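Glycoside hydrolase family 16 protein (Bacteroides ovatus, PDB 7KR6) probably hydrolyses internal linkages of mixed-linkage beta-glucans as a family 16 endo-glucanase, held here in complex with a fluorinated gluco-oligosaccharide label. Local coordinates at residues Q65-A70 with S96-S101; S81-T86 with I234-A239; K105-R110 with L201-N206. The protein carries 1 engineered substitution. One frame throughout, in Å; residues are numbered along the deposited sequence.

Contact 1 (Q65-A70 with S96-S101). With BGC (beta-D-glucopyranose), chain C.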
loop_
_atom_site.group_PDB
_atom_site.type_symbol
_atom_site.label_atom_id
_atom_site.label_comp_id
_atom_site.label_asym_id
_atom_site.label_seq_id
_atom_site.Cartn_x
_atom_site.Cartn_y
_atom_site.Cartn_z
ATOM N N GLN A 65 -12.958 14.944 -8.608
ATOM C CA GLN A 65 -12.903 15.886 -9.752
ATOM C C GLN A 65 -13.551 15.256 -10.978
ATOM O O GLN A 65 -13.435 14.038 -11.193
ATOM C CB GLN A 65 -11.481 16.288 -10.125
ATOM C CG GLN A 65 -10.720 15.260 -10.965
ATOM C CD GLN A 65 -10.437 13.960 -10.259
ATOM O OE1 GLN A 65 -10.310 13.922 -9.028
ATOM N NE2 GLN A 65 -10.285 12.909 -11.050
ATOM N N ALA A 66 -14.146 16.118 -11.792
ATOM C CA ALA A 66 -14.357 15.835 -13.223
ATOM C C ALA A 66 -13.080 16.236 -13.949
ATOM O O ALA A 66 -12.468 17.258 -13.629
ATOM C CB ALA A 66 -15.540 16.621 -13.700
ATOM N N TYR A 67 -12.688 15.480 -14.955
ATOM C CA TYR A 67 -11.610 15.941 -15.844
ATOM C C TYR A 67 -12.233 16.620 -17.070
ATOM O O TYR A 67 -13.239 16.055 -17.610
ATOM C CB TYR A 67 -10.741 14.758 -16.256
ATOM C CG TYR A 67 -9.817 14.232 -15.168
ATOM C CD1 TYR A 67 -8.887 15.076 -14.586
ATOM C CD2 TYR A 67 -9.839 12.906 -14.773
ATOM C CE1 TYR A 67 -7.983 14.615 -13.635
ATOM C CE2 TYR A 67 -8.932 12.430 -13.840
ATOM C CZ TYR A 67 -7.999 13.285 -13.280
ATOM O OH TYR A 67 -7.101 12.815 -12.341
ATOM N N ASP A 68 -11.645 17.694 -17.521
ATOM C CA ASP A 68 -12.099 18.324 -18.789
ATOM C C ASP A 68 -10.972 19.058 -19.476
ATOM O O ASP A 68 -9.889 19.280 -18.905
ATOM C CB ASP A 68 -13.373 19.131 -18.617
ATOM C CG ASP A 68 -13.226 20.389 -17.804
ATOM O OD1 ASP A 68 -12.137 20.984 -17.819
ATOM O OD2 ASP A 68 -14.237 20.784 -17.208
ATOM N N ALA A 69 -11.214 19.365 -20.746
ATOM C CA ALA A 69 -10.140 19.918 -21.582
ATOM C C ALA A 69 -9.790 21.329 -21.103
ATOM O O ALA A 69 -8.649 21.751 -21.300
ATOM C CB ALA A 69 -10.556 19.874 -23.031
ATOM N N ALA A 70 -10.750 22.071 -20.550
ATOM C CA ALA A 70 -10.502 23.470 -20.140
ATOM C C ALA A 70 -9.476 23.532 -19.003
ATOM O O ALA A 70 -8.924 24.628 -18.766
ATOM C CB ALA A 70 -11.793 24.129 -19.724
ATOM N N SER A 96 -10.564 19.241 -12.965
ATOM C CA SER A 96 -9.099 19.242 -13.074
ATOM C C SER A 96 -8.722 18.656 -14.427
ATOM O O SER A 96 -9.616 18.495 -15.260
ATOM C CB SER A 96 -8.474 18.467 -11.921
ATOM O OG SER A 96 -7.087 18.719 -11.865
ATOM N N GLY A 97 -7.424 18.462 -14.630
ATOM C CA GLY A 97 -6.885 18.020 -15.922
ATOM C C GLY A 97 -6.041 16.782 -15.871
ATOM O O GLY A 97 -5.365 16.481 -14.838
ATOM N N ARG A 98 -6.086 16.060 -16.990
ATOM C CA ARG A 98 -5.387 14.768 -17.142
ATOM C C ARG A 98 -5.078 14.609 -18.627
ATOM O O ARG A 98 -6.011 14.820 -19.444
ATOM C CB ARG A 98 -6.292 13.618 -16.697
ATOM C CG ARG A 98 -5.749 12.224 -16.996
ATOM C CD ARG A 98 -6.399 11.180 -16.144
ATOM N NE ARG A 98 -6.257 9.823 -16.663
ATOM C CZ ARG A 98 -6.484 8.736 -15.965
ATOM N NH1 ARG A 98 -6.765 8.805 -14.685
ATOM N NH2 ARG A 98 -6.434 7.536 -16.546
ATOM N N ILE A 99 -3.858 14.222 -18.953
ATOM C CA ILE A 99 -3.482 13.911 -20.359
ATOM C C ILE A 99 -2.809 12.552 -20.428
ATOM O O ILE A 99 -2.156 12.093 -19.463
ATOM C CB ILE A 99 -2.580 15.007 -20.935
ATOM C CG1 ILE A 99 -1.195 14.995 -20.304
ATOM C CG2 ILE A 99 -3.251 16.357 -20.867
ATOM C CD1 ILE A 99 -0.217 16.020 -20.843
ATOM N N ASN A 100 -2.800 12.001 -21.641
ATOM C CA ASN A 100 -2.027 10.792 -21.913
ATOM C C ASN A 100 -1.479 10.841 -23.336
ATOM O O ASN A 100 -2.055 11.557 -24.158
ATOM C CB ASN A 100 -2.901 9.552 -21.715
ATOM C CG ASN A 100 -4.010 9.384 -22.744
ATOM O OD1 ASN A 100 -3.719 8.962 -23.872
ATOM N ND2 ASN A 100 -5.243 9.754 -22.412
ATOM N N SER A 101 -0.549 9.954 -23.634
ATOM C CA SER A 101 0.054 9.798 -24.972
ATOM C C SER A 101 -0.312 8.445 -25.597
ATOM O O SER A 101 0.427 8.036 -26.540
ATOM C CB SER A 101 1.538 10.069 -24.917
ATOM O OG SER A 101 2.262 9.046 -24.242
HETATM C C2 BGC C . -7.707 2.733 -11.027
HETATM C C3 BGC C . -8.379 1.902 -12.150
HETATM C C4 BGC C . -8.283 2.571 -13.503
HETATM C C5 BGC C . -6.830 2.942 -13.861
HETATM C C6 BGC C . -6.657 3.704 -15.151
HETATM C C1 BGC C . -6.331 3.069 -11.536
HETATM O O2 BGC C . -7.684 2.083 -9.791
HETATM O O3 BGC C . -9.724 1.700 -11.704
HETATM O O4 BGC C . -8.842 1.682 -14.509
HETATM O O5 BGC C . -6.306 3.766 -12.771
HETATM O O6 BGC C . -7.397 4.949 -15.114
HETATM O O HOH W 1 -7.309 10.217 -12.122
HETATM O O HOH W 2 -8.349 16.925 -18.627
#

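Contact 2 (S81-T86 with I234-A239)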
loop_
_atom_site.group_PDB
_atom_site.type_symbol
_atom_site.label_atom_id
_atom_site.label_comp_id
_atom_site.label_asym_id
_atom_site.label_seq_id
_atom_site.Cartn_x
_atom_site.Cartn_y
_atom_site.Cartn_z
ATOM N N SER A 81 7.965 27.992 -20.272
ATOM C CA SER A 81 6.730 27.541 -20.936
ATOM C C SER A 81 6.446 26.139 -20.420
ATOM O O SER A 81 7.335 25.307 -20.495
ATOM C CB SER A 81 6.759 27.558 -22.460
ATOM O OG SER A 81 5.421 27.412 -22.961
ATOM N N VAL A 82 5.266 25.944 -19.881
ATOM C CA VAL A 82 4.961 24.694 -19.104
ATOM C C VAL A 82 3.569 24.182 -19.452
ATOM O O VAL A 82 2.633 24.941 -19.787
ATOM C CB VAL A 82 5.086 24.963 -17.585
ATOM C CG1 VAL A 82 6.450 25.498 -17.252
ATOM C CG2 VAL A 82 3.999 25.892 -17.100
ATOM N N LEU A 83 3.381 22.891 -19.287
ATOM C CA LEU A 83 2.039 22.294 -19.235
ATOM C C LEU A 83 1.418 22.635 -17.865
ATOM O O LEU A 83 2.066 22.421 -16.844
ATOM C CB LEU A 83 2.144 20.773 -19.449
ATOM C CG LEU A 83 0.841 19.985 -19.313
ATOM C CD1 LEU A 83 -0.096 20.237 -20.488
ATOM C CD2 LEU A 83 1.170 18.495 -19.167
ATOM N N ILE A 84 0.153 23.045 -17.860
ATOM C CA ILE A 84 -0.563 23.436 -16.612
ATOM C C ILE A 84 -1.794 22.566 -16.469
ATOM O O ILE A 84 -2.718 22.602 -17.303
ATOM C CB ILE A 84 -0.920 24.932 -16.597
ATOM C CG1 ILE A 84 0.277 25.807 -16.940
ATOM C CG2 ILE A 84 -1.523 25.325 -15.262
ATOM C CD1 ILE A 84 -0.101 27.253 -17.166
ATOM N N LEU A 85 -1.823 21.754 -15.412
ATOM C CA LEU A 85 -3.064 21.099 -14.982
ATOM C C LEU A 85 -3.647 21.899 -13.810
ATOM O O LEU A 85 -2.961 22.026 -12.755
ATOM C CB LEU A 85 -2.779 19.657 -14.562
ATOM C CG LEU A 85 -1.974 18.840 -15.569
ATOM C CD1 LEU A 85 -1.649 17.469 -15.017
ATOM C CD2 LEU A 85 -2.696 18.717 -16.914
ATOM N N THR A 86 -4.875 22.355 -13.985
ATOM C CA THR A 86 -5.537 23.248 -12.998
ATOM C C THR A 86 -6.703 22.548 -12.338
ATOM O O THR A 86 -7.649 22.141 -13.000
ATOM C CB THR A 86 -6.040 24.527 -13.672
ATOM O OG1 THR A 86 -4.898 25.144 -14.275
ATOM C CG2 THR A 86 -6.714 25.419 -12.641
ATOM N N ILE A 234 2.495 7.593 -21.604
ATOM C CA ILE A 234 2.736 8.522 -20.460
ATOM C C ILE A 234 1.438 9.183 -20.075
ATOM O O ILE A 234 0.622 9.543 -20.955
ATOM C CB ILE A 234 3.824 9.544 -20.823
ATOM C CG1 ILE A 234 5.111 8.885 -21.290
ATOM C CG2 ILE A 234 4.091 10.501 -19.666
ATOM C CD1 ILE A 234 6.009 9.766 -22.151
ATOM N N LEU A 235 1.256 9.371 -18.769
ATOM C CA LEU A 235 0.131 10.136 -18.231
ATOM C C LEU A 235 0.616 11.124 -17.184
ATOM O O LEU A 235 1.615 10.849 -16.485
ATOM C CB LEU A 235 -0.939 9.267 -17.573
ATOM C CG LEU A 235 -1.513 8.147 -18.435
ATOM C CD1 LEU A 235 -0.829 6.831 -18.139
ATOM C CD2 LEU A 235 -2.988 8.043 -18.215
ATOM N N PHE A 236 -0.101 12.256 -17.136
ATOM C CA PHE A 236 -0.007 13.255 -16.029
ATOM C C PHE A 236 -1.413 13.622 -15.603
ATOM O O PHE A 236 -2.297 13.821 -16.450
ATOM C CB PHE A 236 0.704 14.546 -16.440
ATOM C CG PHE A 236 2.153 14.420 -16.846
ATOM C CD1 PHE A 236 3.191 14.411 -15.935
ATOM C CD2 PHE A 236 2.463 14.364 -18.198
ATOM C CE1 PHE A 236 4.514 14.355 -16.358
ATOM C CE2 PHE A 236 3.774 14.232 -18.616
ATOM C CZ PHE A 236 4.801 14.238 -17.700
ATOM N N ASN A 237 -1.632 13.788 -14.301
ATOM C CA ASN A 237 -2.987 14.220 -13.851
ATOM C C ASN A 237 -2.875 14.855 -12.482
ATOM O O ASN A 237 -1.869 14.610 -11.768
ATOM C CB ASN A 237 -3.985 13.070 -13.767
ATOM C CG ASN A 237 -3.634 12.114 -12.654
ATOM O OD1 ASN A 237 -2.587 11.435 -12.706
ATOM N ND2 ASN A 237 -4.337 12.243 -11.528
ATOM N N LEU A 238 -3.865 15.672 -12.175
ATOM C CA LEU A 238 -4.040 16.231 -10.810
ATOM C C LEU A 238 -5.430 15.795 -10.365
ATOM O O LEU A 238 -6.448 16.438 -10.711
ATOM C CB LEU A 238 -3.807 17.744 -10.807
ATOM C CG LEU A 238 -4.052 18.455 -9.470
ATOM C CD1 LEU A 238 -3.123 17.930 -8.390
ATOM C CD2 LEU A 238 -3.768 19.920 -9.655
ATOM N N ALA A 239 -5.489 14.704 -9.596
ATOM C CA ALA A 239 -6.760 14.219 -9.037
ATOM C C ALA A 239 -7.032 15.034 -7.772
ATOM O O ALA A 239 -6.073 15.613 -7.213
ATOM C CB ALA A 239 -6.730 12.736 -8.766
#

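Contact 3 (K105-R110 with L201-N206)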
loop_
_atom_site.group_PDB
_atom_site.type_symbol
_atom_site.label_atom_id
_atom_site.label_comp_id
_atom_site.label_asym_id
_atom_site.label_seq_id
_atom_site.Cartn_x
_atom_site.Cartn_y
_atom_site.Cartn_z
ATOM N N LYS A 105 2.610 8.285 -28.365
ATOM C CA LYS A 105 4.027 8.229 -27.978
ATOM C C LYS A 105 4.145 7.132 -26.930
ATOM O O LYS A 105 3.594 7.278 -25.804
ATOM C CB LYS A 105 4.511 9.557 -27.413
ATOM C CG LYS A 105 6.004 9.677 -27.214
ATOM C CD LYS A 105 6.853 9.600 -28.480
ATOM C CE LYS A 105 6.246 10.400 -29.616
ATOM N NZ LYS A 105 7.188 10.579 -30.747
ATOM N N SER A 106 4.889 6.103 -27.250
ATOM C CA SER A 106 5.117 4.978 -26.317
ATOM C C SER A 106 6.533 4.448 -26.514
ATOM O O SER A 106 7.167 4.771 -27.525
ATOM C CB SER A 106 4.085 3.926 -26.445
ATOM O OG SER A 106 4.164 3.252 -27.713
ATOM N N PHE A 107 7.054 3.771 -25.512
ATOM C CA PHE A 107 8.470 3.363 -25.510
ATOM C C PHE A 107 8.662 2.185 -24.555
ATOM O O PHE A 107 7.777 1.894 -23.775
ATOM C CB PHE A 107 9.359 4.532 -25.140
ATOM C CG PHE A 107 9.214 4.933 -23.690
ATOM C CD1 PHE A 107 8.123 5.704 -23.303
ATOM C CD2 PHE A 107 10.152 4.558 -22.744
ATOM C CE1 PHE A 107 7.948 6.041 -21.963
ATOM C CE2 PHE A 107 10.003 4.951 -21.420
ATOM C CZ PHE A 107 8.904 5.686 -21.043
ATOM N N LYS A 108 9.828 1.562 -24.645
ATOM C CA LYS A 108 10.183 0.360 -23.863
ATOM C C LYS A 108 11.655 0.484 -23.519
ATOM O O LYS A 108 12.478 0.811 -24.427
ATOM C CB LYS A 108 9.876 -0.877 -24.726
ATOM C CG LYS A 108 10.429 -2.199 -24.253
ATOM C CD LYS A 108 10.227 -3.360 -25.221
ATOM C CE LYS A 108 10.801 -4.637 -24.637
ATOM N NZ LYS A 108 10.482 -5.832 -25.449
ATOM N N TYR A 109 12.017 0.187 -22.275
ATOM C CA TYR A 109 13.416 0.076 -21.823
ATOM C C TYR A 109 14.212 1.347 -22.144
ATOM O O TYR A 109 15.339 1.245 -22.704
ATOM C CB TYR A 109 14.078 -1.159 -22.462
ATOM C CG TYR A 109 13.548 -2.528 -22.129
ATOM C CD1 TYR A 109 12.680 -2.808 -21.071
ATOM C CD2 TYR A 109 13.976 -3.614 -22.878
ATOM C CE1 TYR A 109 12.217 -4.096 -20.806
ATOM C CE2 TYR A 109 13.542 -4.902 -22.608
ATOM C CZ TYR A 109 12.641 -5.156 -21.593
ATOM O OH TYR A 109 12.217 -6.444 -21.364
ATOM N N ARG A 110 13.668 2.522 -21.843
ATOM C CA ARG A 110 14.428 3.786 -21.915
ATOM C C ARG A 110 14.192 4.538 -20.617
ATOM O O ARG A 110 13.180 4.270 -19.952
ATOM C CB ARG A 110 13.959 4.700 -23.046
ATOM C CG ARG A 110 14.028 4.076 -24.431
ATOM C CD ARG A 110 15.430 3.778 -24.869
ATOM N NE ARG A 110 15.368 3.496 -26.301
ATOM C CZ ARG A 110 15.701 4.343 -27.280
ATOM N NH1 ARG A 110 15.576 3.956 -28.537
ATOM N NH2 ARG A 110 16.160 5.557 -27.015
ATOM N N LEU A 201 12.561 7.718 -14.248
ATOM C CA LEU A 201 12.375 6.258 -14.224
ATOM C C LEU A 201 13.392 5.638 -15.163
ATOM O O LEU A 201 13.345 5.970 -16.371
ATOM C CB LEU A 201 10.972 5.885 -14.695
ATOM C CG LEU A 201 10.753 4.383 -14.847
ATOM C CD1 LEU A 201 10.644 3.683 -13.508
ATOM C CD2 LEU A 201 9.540 4.101 -15.665
ATOM N N ASP A 202 14.224 4.771 -14.625
ATOM C CA ASP A 202 15.112 3.877 -15.400
ATOM C C ASP A 202 14.368 2.563 -15.592
ATOM O O ASP A 202 13.740 2.053 -14.640
ATOM C CB ASP A 202 16.429 3.667 -14.685
ATOM C CG ASP A 202 17.403 4.812 -14.834
ATOM O OD1 ASP A 202 17.820 5.080 -15.999
ATOM O OD2 ASP A 202 17.795 5.371 -13.797
ATOM N N TRP A 203 14.491 1.957 -16.761
ATOM C CA TRP A 203 13.693 0.764 -17.100
ATOM C C TRP A 203 14.577 -0.119 -17.986
ATOM O O TRP A 203 15.047 0.387 -19.022
ATOM C CB TRP A 203 12.430 1.214 -17.812
ATOM C CG TRP A 203 11.516 0.142 -18.299
ATOM C CD1 TRP A 203 11.463 -1.184 -17.988
ATOM C CD2 TRP A 203 10.421 0.404 -19.178
ATOM N NE1 TRP A 203 10.378 -1.754 -18.588
ATOM C CE2 TRP A 203 9.742 -0.812 -19.364
ATOM C CE3 TRP A 203 9.964 1.553 -19.819
ATOM C CZ2 TRP A 203 8.605 -0.899 -20.174
ATOM C CZ3 TRP A 203 8.843 1.466 -20.628
ATOM C CH2 TRP A 203 8.168 0.248 -20.790
ATOM N N ASP A 204 14.848 -1.321 -17.514
ATOM C CA ASP A 204 15.513 -2.365 -18.341
ATOM C C ASP A 204 14.786 -3.680 -18.120
ATOM O O ASP A 204 13.760 -3.678 -17.458
ATOM C CB ASP A 204 17.010 -2.402 -18.061
ATOM C CG ASP A 204 17.439 -2.927 -16.693
ATOM O OD1 ASP A 204 16.626 -3.513 -15.981
ATOM O OD2 ASP A 204 18.658 -2.789 -16.376
ATOM N N GLU A 205 15.308 -4.797 -18.638
ATOM C CA GLU A 205 14.588 -6.083 -18.538
ATOM C C GLU A 205 14.502 -6.584 -17.090
ATOM O O GLU A 205 13.684 -7.470 -16.871
ATOM C CB GLU A 205 15.191 -7.142 -19.475
ATOM C CG GLU A 205 16.596 -7.536 -19.121
ATOM C CD GLU A 205 17.263 -8.428 -20.162
ATOM O OE1 GLU A 205 16.584 -8.793 -21.119
ATOM O OE2 GLU A 205 18.449 -8.731 -20.003
ATOM N N ASN A 206 15.296 -6.038 -16.156
ATOM C CA ASN A 206 15.356 -6.524 -14.770
ATOM C C ASN A 206 14.675 -5.562 -13.796
ATOM O O ASN A 206 14.046 -6.047 -12.871
ATOM C CB ASN A 206 16.796 -6.773 -14.344
ATOM C CG ASN A 206 17.397 -7.920 -15.127
ATOM O OD1 ASN A 206 18.460 -7.780 -15.731
ATOM N ND2 ASN A 206 16.639 -8.984 -15.276
HETATM O O HOH W 3 17.472 0.307 -20.398
#

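Contact 1 (Q65-A70 with S96-S101)
The carbonyl oxygen of Ser96 serves two groups of the other segment: the backbone N of Asp68 hydrogen-bonds to it at 3.1 Å, and Tyr67 CA makes a CA-H...O contact with it at 3.3 Å. One peptide back, Ser96 N gives a shorter bond of 2.8 Å to Ala66 O. Together these form a parallel bridge pairing Tyr67 with Ser96, by which the short strand 66-67 joins strand 93-107 in the jelly-roll fold of family 16 glycoside hydrolases.

The Tyr67 ring lies between two aliphatic chains. Arg98 CB sits over the centre of one face as a CH-pi contact, 3.6 Å from the ring centroid, while Gln65 CG lies nearer the rim of the opposite face. With CG anti to the backbone N (chi1 172°) and the chain extended as far as NE, Arg98 runs across the ring and delivers its guanidinium to the glycan pocket, the two planes 61° apart. There Arg98 NH2 points almost straight at O6 of a bound beta-D-glucopyranose (3.1 Å, 167°), and Arg98 NH1 bonds to a water 3.0 Å away that also meets Tyr67 OH at 2.6 Å. Glu53 holds NE in a salt bridge, which restricts the group's rotation, and Asn237 is a further partner of Tyr67 OH. A second water between the backbones accepts from Arg98 N and may donate to Asp68 O, though other acceptors lie in reach.

Contact 2 (S81-T86 with I234-A239)
Strands 81-86 and 234-239 run in roughly the same direction, 32° apart, and their axes approach to 7.2 Å with no backbone hydrogen bond between them. They belong to opposing layers of the jelly-roll sandwich, which draw close here: strand 93-107 pairs with both strand 80-90 and strand 232-240. What joins them is the apolar filling between the layers, Leu83 and Leu85 from one strand meeting Phe236 and Leu238 from the other.

Leu85 makes the closest approach. Its CG stands beside the backbone N (chi1 -50°), and this carries Leu85 CD1 onto the opposing main chain, 3.7 Å from Asn237 CA. The same methyl, Leu85 CD1, rests against Phe236 CB at 4.0 Å, at the root of that side chain and not on its ring. The ring itself is approached obliquely by Leu83, whose CD2 is 4.4 Å from Phe236 CD2; Phe129 of strand 125-133 meets the Phe236 ring with its plane almost parallel. A chi1 of 176° turns the Leu238 side chain away from its own N and brings Leu238 CD2 up to the oxygen end of the Leu85 carbonyl, 3.8 Å from Leu85 O, while the CB atoms of Leu85 and Leu238 come within 4.3 Å of each other.

Asn237, between the two inward-facing residues, directs its side chain the other way, toward the glycan cleft, where OD1 accepts from Trp130 NE1 and the nearest side-chain atom lies about 4 Å from the nearest atom of the bound 2-deoxy-2-fluoro-alpha-D-glucopyranose. One strand therefore presents hydrocarbon to the core and an amide to the sugar. No polar bond joins these segments; their cohesion comes from hydrophobic burial and van der Waals contact, governed by fit and not by bond direction.

Contact 3 (K105-R110 with L201-N206)
The indole of Trp203 carries the backbone N of Tyr109 and CA of Lys108 over one face, and its rim is turned toward the face of Phe107. These three aromatic residues form a cluster where the chain leaving strand 93-107 meets the end of strand 197-203 in the jelly roll. The Trp203 edge meets Phe107 in an offset edge-to-face pair, planes at 75°, with Trp203 CE3 3.8 Å from Phe107 CE2. Tyr109 does the reverse: its own edge comes down on the five-membered ring at 89°, and Tyr109 CD1 lies 3.5 Å from Trp203 NE1. That N-H is taken by Phe228 O.

The Tyr109 ring is itself enclosed, by Lys108 CE on one face and Glu205 N on the other, while Tyr109 OH passes 3.6 Å from Glu205 CB and hydrogen-bonds to His229 ND1. The trans chi1 of Trp203 (177°) swings the indole under the backbone of residues 107-109. Arg110 O is buried here without a polar partner, 3.8 Å from Trp203 CB. A separate water donates to Trp203 O at 2.8 Å and, over a longer 3.3 Å, to Tyr109 O.

From the N terminus the chain passes 65-70 first, then 81-86, and returns at 96-101 to close contact 1, a short loop built mostly of strand. Contact 2 has opened inside that loop and closes far later, at 234-239, so contacts 1 and 2 cross. Contact 3 opens at 105-110, after contact 1 is complete, and closes at 201-206, nested within the loop of contact 2. Strand 93-107 contributes to contacts 1 and 3, whose centres lie about 25 Å apart, and neighbours both strands of contact 2. The set thus ties the glycan cleft, the core between the layers and the aromatic cluster of contact 3; Ile234 packs on Phe107 between contacts 2 and 3.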